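Local coordinates for putative lipoprotein (Bacteroides thetaiotaomicron, PDB 4Q1Z) that is of unknown function, a putative two-domain lipoprotein of the DUF4876 family, at residues Y174-P182 with M240-M251. Numbering follows the deposited sequence.
Sequences YGERVWKFP and MQHVFYQGKAEM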
loop_
_atom_site.group_PDB
_atom_site.type_symbol
_atom_site.label_atom_id
_atom_site.label_comp_id
_atom_site.label_asym_id
_atom_site.label_seq_id
_atom_site.Cartn_x
_atom_site.Cartn_y
_atom_site.Cartn_z
ATOM N N TYR A 174 13.386 5.476 11.669
ATOM C CA TYR A 174 14.320 4.585 12.359
ATOM C C TYR A 174 13.666 3.248 12.683
ATOM O O TYR A 174 12.733 3.190 13.476
ATOM C CB TYR A 174 14.864 5.302 13.603
ATOM C CG TYR A 174 15.667 6.531 13.219
ATOM C CD1 TYR A 174 15.040 7.758 12.995
ATOM C CD2 TYR A 174 17.045 6.460 13.038
ATOM C CE1 TYR A 174 15.761 8.870 12.569
ATOM C CE2 TYR A 174 17.776 7.567 12.612
ATOM C CZ TYR A 174 17.135 8.776 12.404
ATOM O OH TYR A 174 17.864 9.879 12.035
ATOM N N GLY A 175 14.127 2.208 11.988
ATOM C CA GLY A 175 13.575 0.858 12.068
ATOM C C GLY A 175 14.117 0.005 13.190
ATOM O O GLY A 175 15.335 -0.026 13.434
ATOM N N GLU A 176 13.186 -0.694 13.870
ATOM C CA GLU A 176 13.438 -1.632 14.950
ATOM C C GLU A 176 13.912 -2.959 14.322
ATOM O O GLU A 176 15.023 -3.427 14.624
ATOM C CB GLU A 176 12.171 -1.810 15.792
ATOM C CG GLU A 176 12.386 -2.632 17.049
ATOM C CD GLU A 176 11.103 -3.173 17.636
ATOM O OE1 GLU A 176 10.427 -2.415 18.366
ATOM O OE2 GLU A 176 10.756 -4.343 17.344
ATOM N N ARG A 177 13.062 -3.535 13.414
ATOM C CA ARG A 177 13.324 -4.760 12.636
ATOM C C ARG A 177 12.956 -4.519 11.160
ATOM O O ARG A 177 11.996 -3.809 10.870
ATOM C CB ARG A 177 12.591 -5.994 13.207
ATOM C CG ARG A 177 13.235 -7.299 12.744
ATOM C CD ARG A 177 12.481 -8.536 13.173
ATOM N NE ARG A 177 12.401 -8.686 14.631
ATOM C CZ ARG A 177 13.251 -9.402 15.368
ATOM N NH1 ARG A 177 14.276 -10.024 14.799
ATOM N NH2 ARG A 177 13.089 -9.487 16.680
ATOM N N VAL A 178 13.772 -5.051 10.246
ATOM C CA VAL A 178 13.645 -4.918 8.779
ATOM C C VAL A 178 13.641 -6.325 8.148
ATOM O O VAL A 178 14.446 -7.185 8.515
ATOM C CB VAL A 178 14.766 -4.025 8.127
ATOM C CG1 VAL A 178 14.432 -3.691 6.678
ATOM C CG2 VAL A 178 15.056 -2.748 8.939
ATOM N N TRP A 179 12.690 -6.550 7.248
ATOM C CA TRP A 179 12.515 -7.752 6.441
ATOM C C TRP A 179 12.492 -7.330 4.986
ATOM O O TRP A 179 12.306 -6.145 4.688
ATOM C CB TRP A 179 11.197 -8.494 6.781
ATOM C CG TRP A 179 11.026 -8.913 8.204
ATOM C CD1 TRP A 179 10.520 -8.160 9.230
ATOM C CD2 TRP A 179 11.252 -10.226 8.742
ATOM N NE1 TRP A 179 10.499 -8.901 10.389
ATOM C CE2 TRP A 179 10.892 -10.189 10.104
ATOM C CE3 TRP A 179 11.728 -11.437 8.201
ATOM C CZ2 TRP A 179 10.954 -11.331 10.927
ATOM C CZ3 TRP A 179 11.858 -12.543 9.033
ATOM C CH2 TRP A 179 11.461 -12.486 10.376
ATOM N N LYS A 180 12.652 -8.293 4.077
ATOM C CA LYS A 180 12.501 -8.046 2.645
ATOM C C LYS A 180 11.820 -9.230 1.991
ATOM O O LYS A 180 11.824 -10.343 2.517
ATOM C CB LYS A 180 13.818 -7.667 1.927
ATOM C CG LYS A 180 14.813 -8.776 1.649
ATOM C CD LYS A 180 15.965 -8.192 0.859
ATOM C CE LYS A 180 17.137 -9.126 0.787
ATOM N NZ LYS A 180 18.212 -8.576 -0.078
ATOM N N PHE A 181 11.213 -8.985 0.853
ATOM C CA PHE A 181 10.615 -10.060 0.094
ATOM C C PHE A 181 11.750 -10.812 -0.588
ATOM O O PHE A 181 12.685 -10.163 -1.082
ATOM C CB PHE A 181 9.616 -9.502 -0.947
ATOM C CG PHE A 181 8.287 -9.044 -0.390
ATOM C CD1 PHE A 181 7.220 -9.929 -0.271
ATOM C CD2 PHE A 181 8.083 -7.712 -0.028
ATOM C CE1 PHE A 181 5.983 -9.502 0.216
ATOM C CE2 PHE A 181 6.828 -7.276 0.437
ATOM C CZ PHE A 181 5.798 -8.182 0.578
ATOM N N PRO A 182 11.698 -12.166 -0.661
ATOM C CA PRO A 182 12.702 -12.892 -1.475
ATOM C C PRO A 182 12.453 -12.655 -2.989
ATOM O O PRO A 182 11.587 -11.852 -3.360
ATOM C CB PRO A 182 12.479 -14.352 -1.067
ATOM C CG PRO A 182 11.059 -14.426 -0.658
ATOM C CD PRO A 182 10.663 -13.081 -0.127
HETATM N N MSE A 240 9.497 -14.447 4.538
HETATM C CA MSE A 240 10.124 -13.146 4.383
HETATM C C MSE A 240 11.618 -13.302 4.743
HETATM O O MSE A 240 11.958 -14.135 5.609
HETATM C CB MSE A 240 9.434 -12.107 5.316
HETATM C CG MSE A 240 8.000 -11.767 4.916
HETATM SE SE MSE A 240 7.837 -10.949 3.159
HETATM C CE MSE A 240 8.590 -9.221 3.627
ATOM N N GLN A 241 12.498 -12.546 4.075
ATOM C CA GLN A 241 13.933 -12.600 4.388
ATOM C C GLN A 241 14.258 -11.618 5.530
ATOM O O GLN A 241 13.912 -10.430 5.437
ATOM C CB GLN A 241 14.770 -12.249 3.161
ATOM C CG GLN A 241 15.206 -13.411 2.289
ATOM C CD GLN A 241 16.127 -12.880 1.210
ATOM O OE1 GLN A 241 15.717 -12.628 0.073
ATOM N NE2 GLN A 241 17.383 -12.610 1.566
ATOM N N HIS A 242 14.890 -12.108 6.615
ATOM C CA HIS A 242 15.266 -11.226 7.720
ATOM C C HIS A 242 16.461 -10.376 7.294
ATOM O O HIS A 242 17.408 -10.906 6.684
ATOM C CB HIS A 242 15.579 -12.015 8.994
ATOM C CG HIS A 242 15.729 -11.140 10.204
ATOM N ND1 HIS A 242 16.979 -10.782 10.686
ATOM C CD2 HIS A 242 14.783 -10.524 10.944
ATOM C CE1 HIS A 242 16.746 -10.005 11.728
ATOM N NE2 HIS A 242 15.443 -9.837 11.931
ATOM N N VAL A 243 16.391 -9.052 7.571
ATOM C CA VAL A 243 17.412 -8.096 7.165
ATOM C C VAL A 243 18.169 -7.511 8.360
ATOM O O VAL A 243 19.400 -7.530 8.340
ATOM C CB VAL A 243 16.839 -6.968 6.255
ATOM C CG1 VAL A 243 17.890 -5.901 5.960
ATOM C CG2 VAL A 243 16.293 -7.541 4.951
ATOM N N PHE A 244 17.466 -6.927 9.338
ATOM C CA PHE A 244 18.122 -6.230 10.429
ATOM C C PHE A 244 17.340 -6.275 11.710
ATOM O O PHE A 244 16.134 -6.095 11.713
ATOM C CB PHE A 244 18.333 -4.741 10.029
ATOM C CG PHE A 244 18.830 -3.791 11.108
ATOM C CD1 PHE A 244 17.958 -3.281 12.071
ATOM C CD2 PHE A 244 20.145 -3.341 11.109
ATOM C CE1 PHE A 244 18.418 -2.396 13.048
ATOM C CE2 PHE A 244 20.585 -2.413 12.054
ATOM C CZ PHE A 244 19.733 -1.975 13.032
ATOM N N TYR A 245 18.063 -6.455 12.809
ATOM C CA TYR A 245 17.580 -6.414 14.182
ATOM C C TYR A 245 18.776 -6.165 15.038
ATOM O O TYR A 245 19.764 -6.878 14.902
ATOM C CB TYR A 245 16.806 -7.672 14.610
ATOM C CG TYR A 245 16.182 -7.540 15.982
ATOM C CD1 TYR A 245 15.184 -6.599 16.228
ATOM C CD2 TYR A 245 16.606 -8.339 17.045
ATOM C CE1 TYR A 245 14.619 -6.452 17.497
ATOM C CE2 TYR A 245 16.049 -8.198 18.323
ATOM C CZ TYR A 245 15.042 -7.262 18.538
ATOM O OH TYR A 245 14.456 -7.121 19.779
ATOM N N GLN A 246 18.728 -5.069 15.811
ATOM C CA GLN A 246 19.729 -4.603 16.765
ATOM C C GLN A 246 21.181 -4.601 16.200
ATOM O O GLN A 246 22.125 -5.074 16.846
ATOM C CB GLN A 246 19.616 -5.415 18.072
ATOM C CG GLN A 246 18.341 -5.042 18.819
ATOM C CD GLN A 246 18.128 -5.756 20.121
ATOM O OE1 GLN A 246 18.858 -6.681 20.496
ATOM N NE2 GLN A 246 17.118 -5.303 20.854
ATOM N N GLY A 247 21.331 -4.030 15.011
ATOM C CA GLY A 247 22.609 -3.910 14.312
ATOM C C GLY A 247 23.088 -5.145 13.568
ATOM O O GLY A 247 24.142 -5.101 12.940
ATOM N N LYS A 248 22.337 -6.254 13.635
ATOM C CA LYS A 248 22.736 -7.534 13.049
ATOM C C LYS A 248 21.760 -8.043 11.976
ATOM O O LYS A 248 20.600 -7.637 11.942
ATOM C CB LYS A 248 22.869 -8.584 14.173
ATOM C CG LYS A 248 24.133 -8.447 15.016
ATOM C CD LYS A 248 24.105 -9.449 16.157
ATOM C CE LYS A 248 25.476 -9.922 16.590
ATOM N NZ LYS A 248 25.394 -11.081 17.526
ATOM N N ALA A 249 22.259 -8.945 11.110
ATOM C CA ALA A 249 21.518 -9.615 10.034
ATOM C C ALA A 249 20.698 -10.806 10.562
ATOM O O ALA A 249 19.674 -11.158 9.982
ATOM C CB ALA A 249 22.489 -10.095 8.971
ATOM N N GLU A 250 21.165 -11.424 11.659
ATOM C CA GLU A 250 20.539 -12.572 12.329
ATOM C C GLU A 250 19.237 -12.178 12.988
ATOM O O GLU A 250 19.095 -11.037 13.459
ATOM C CB GLU A 250 21.470 -13.187 13.402
ATOM C CG GLU A 250 22.785 -13.729 12.871
ATOM C CD GLU A 250 23.825 -12.674 12.550
ATOM O OE1 GLU A 250 23.953 -11.705 13.335
ATOM O OE2 GLU A 250 24.478 -12.792 11.486
HETATM N N MSE A 251 18.310 -13.150 13.067
HETATM C CA MSE A 251 16.986 -13.013 13.672
HETATM C C MSE A 251 17.068 -12.808 15.181
HETATM O O MSE A 251 16.270 -12.048 15.744
HETATM C CB MSE A 251 16.135 -14.235 13.373
HETATM C CG MSE A 251 15.795 -14.371 11.915
HETATM SE SE MSE A 251 14.557 -15.829 11.650
HETATM C CE MSE A 251 14.094 -15.428 9.879
HETATM O O HOH W 1 16.758 -2.993 16.441
#
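With CG of Arg177 anti to the backbone N (chi1 -159°) and the chain bent at chi3, the guanidinium comes down flat on the ring of Tyr245, whose own CG is likewise anti to its N. The planes are 12° apart and Arg177 CZ lies 3.6 Å from the ring centroid, a stacked cation-pi pair; CG of Gln246 covers the opposite face of the tyrosine. The rim of the same guanidinium serves two acceptors. Arg177 NH1 takes an in-plane lone pair of Met251 O (3.0 Å) and also donates to His242 NE2 (3.1 Å), though it stands well out of the imidazole plane. From its other nitrogen, His242 ND1 gives a 2.8 Å bond to Ala249 O, which fixes the ring's rotation and ties the chain beyond the type I' turn Tyr245-Lys248 back to the strand. The imidazole also points its edge at the face of the Trp179 six-membered ring, while the methyl of Met251 touches Trp179 CZ3.

Arg177, Trp179, His242 and Tyr245 stand on one face of an antiparallel strand pair, 177-180 with 241-245, which illustrates how a classic beta bulge lets one carbonyl serve two N-H groups. Where the register slips by one, Val178 is matched by two residues, and its O accepts from Val243 N (2.9 Å) and Phe244 N (3.1 Å), both approaching from one side of its carbonyl plane. Strand 148-152 flanks 177-180 on its other side within a large mixed sheet, and the aromatic rings of Phe225 and Tyr257 also meet Trp179. Val178 packs against Val243 and Phe244 on the face turned away from Trp179. Beyond the Lys180-Gln241 pair, selenomethionine Met240 folds over one face of the Phe181 ring in a Met-aromatic contact, its SE 3.9 Å from the ring centroid and its methyl CE nearly above the centre.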